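Local coordinates for CurG, CurH fusion protein (Moorea producens 3L, PDB 4MYY) that joins the docking domains of two successive curacin A polyketide synthase modules, CurG and CurH, which probably keep the modules in order for chain transfer, at residues 26-31 with 65-70. Sequence-based numbering, arbitrary orientation.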
# COMPACT_ATOMS: atom_id res chain seq x y z
N GLN B 26 -6.07 -3.19 -8.30
CA GLN B 26 -5.21 -3.19 -9.47
C GLN B 26 -3.77 -3.10 -9.06
O GLN B 26 -2.91 -3.72 -9.71
CB GLN B 26 -5.57 -2.06 -10.42
CG GLN B 26 -6.87 -2.34 -11.15
CD GLN B 26 -7.24 -1.22 -12.08
OE1 GLN B 26 -6.64 -1.06 -13.15
NE2 GLN B 26 -8.23 -0.44 -11.70
N ILE B 27 -3.48 -2.32 -8.02
CA ILE B 27 -2.10 -2.23 -7.54
C ILE B 27 -1.70 -3.60 -7.00
O ILE B 27 -0.62 -4.11 -7.31
CB ILE B 27 -1.88 -1.06 -6.53
CG1 ILE B 27 -1.61 0.22 -7.31
CG2 ILE B 27 -0.64 -1.28 -5.68
CD1 ILE B 27 -2.82 1.04 -7.65
N LEU B 28 -2.59 -4.23 -6.25
CA LEU B 28 -2.29 -5.56 -5.75
C LEU B 28 -1.98 -6.57 -6.86
O LEU B 28 -1.02 -7.32 -6.76
CB LEU B 28 -3.45 -6.04 -4.87
CG LEU B 28 -3.16 -7.18 -3.95
CD1 LEU B 28 -1.90 -6.96 -3.10
CD2 LEU B 28 -4.39 -7.24 -3.07
N GLU B 29 -2.80 -6.56 -7.92
CA GLU B 29 -2.57 -7.39 -9.09
C GLU B 29 -1.18 -7.17 -9.69
O GLU B 29 -0.50 -8.13 -10.06
CB GLU B 29 -3.55 -7.00 -10.19
CG GLU B 29 -4.89 -7.69 -10.20
CD GLU B 29 -5.52 -7.60 -11.58
OE1 GLU B 29 -5.53 -6.49 -12.20
OE2 GLU B 29 -5.99 -8.64 -12.07
N SER B 30 -0.78 -5.91 -9.78
CA SER B 30 0.46 -5.51 -10.42
C SER B 30 1.64 -6.06 -9.64
O SER B 30 2.65 -6.45 -10.21
CB SER B 30 0.53 -3.99 -10.61
OG SER B 30 0.82 -3.31 -9.40
N ILE B 31 1.48 -6.13 -8.32
CA ILE B 31 2.45 -6.73 -7.41
C ILE B 31 2.54 -8.27 -7.60
O ILE B 31 3.63 -8.83 -7.78
CB ILE B 31 2.13 -6.33 -5.93
CG1 ILE B 31 2.27 -4.81 -5.76
CG2 ILE B 31 3.02 -7.07 -4.96
CD1 ILE B 31 1.71 -4.26 -4.46
N LEU B 65 -10.78 -4.22 2.83
CA LEU B 65 -9.81 -3.67 3.76
C LEU B 65 -8.65 -4.63 3.96
O LEU B 65 -7.50 -4.18 4.10
CB LEU B 65 -10.43 -3.35 5.12
CG LEU B 65 -9.64 -2.37 5.98
CD1 LEU B 65 -9.45 -0.98 5.37
CD2 LEU B 65 -10.37 -2.23 7.31
N GLN B 66 -8.93 -5.94 3.96
CA GLN B 66 -7.82 -6.93 4.01
C GLN B 66 -6.89 -6.75 2.80
O GLN B 66 -5.66 -6.78 2.92
CB GLN B 66 -8.37 -8.34 4.04
CG GLN B 66 -8.80 -8.76 5.45
CD GLN B 66 -9.44 -10.12 5.46
OE1 GLN B 66 -10.31 -10.41 4.63
NE2 GLN B 66 -9.05 -10.95 6.41
N ARG B 67 -7.48 -6.59 1.64
CA ARG B 67 -6.66 -6.38 0.42
C ARG B 67 -5.81 -5.11 0.53
O ARG B 67 -4.65 -5.11 0.13
CB ARG B 67 -7.52 -6.34 -0.84
CG ARG B 67 -8.05 -7.70 -1.31
CD ARG B 67 -8.68 -7.58 -2.69
NE ARG B 67 -10.02 -7.00 -2.63
CZ ARG B 67 -11.08 -7.72 -2.27
NH1 ARG B 67 -10.94 -9.02 -1.98
NH2 ARG B 67 -12.27 -7.16 -2.17
N ALA B 68 -6.38 -4.04 1.07
CA ALA B 68 -5.66 -2.78 1.18
C ALA B 68 -4.49 -2.96 2.14
O ALA B 68 -3.35 -2.56 1.81
CB ALA B 68 -6.60 -1.67 1.68
N ALA B 69 -4.76 -3.58 3.29
CA ALA B 69 -3.73 -3.80 4.28
C ALA B 69 -2.62 -4.70 3.75
O ALA B 69 -1.44 -4.45 4.07
CB ALA B 69 -4.30 -4.32 5.59
N LEU B 70 -2.98 -5.71 2.94
CA LEU B 70 -2.00 -6.62 2.33
C LEU B 70 -1.07 -5.86 1.37
O LEU B 70 0.15 -6.03 1.43
CB LEU B 70 -2.73 -7.73 1.57
CG LEU B 70 -1.84 -8.67 0.78
CD1 LEU B 70 -0.94 -9.46 1.73
CD2 LEU B 70 -2.74 -9.59 -0.05
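L28 and R67 mark the closest approach of two helical segments, 26-31 in helix 17-32 and 65-70 in helix 64-82, and their CA atoms lie 7.6 Å apart. Each segment keeps its own backbone bonds, such as I31 N to I27 O and L70 N to Q66 O, and what joins them is mainly apolar side-chain contact. L28 carries it from the CurG side. With CG set anti to the backbone N (chi1 -162°), the side chain reaches across to the other helix. L28 CD2 lies 3.9 Å from R67 CB and also rests against the backbone carbonyl of R67, while L70 CD2 sits close to both methyls, 4.1 Å from L28 CD1. Both neighbours cross the L28 side chain at about a right angle, and the fork of a leucine lets one residue meet the two of them.

The segments come from different proteins, CurG and CurH, fused by an engineered linker, so their pairing within one chain reflects the construct; the complex itself is an all-helical one of class 2 docking domains, with two chains in the assembly and A68 packed on A68 of the second subunit. L28 and L70 both also pack on I59 of helix 42-61, which draws a third helix into the buried apolar cluster. R67 fits the border of this cluster because its CB and CG offer hydrocarbon to L28, whereas a bend at chi3 (-78°) turns the guanidinium group off the line of the chain. There NE forms a salt bridge with D25 on the CurG helix, and NH1 donates to the carbonyl oxygen of I59.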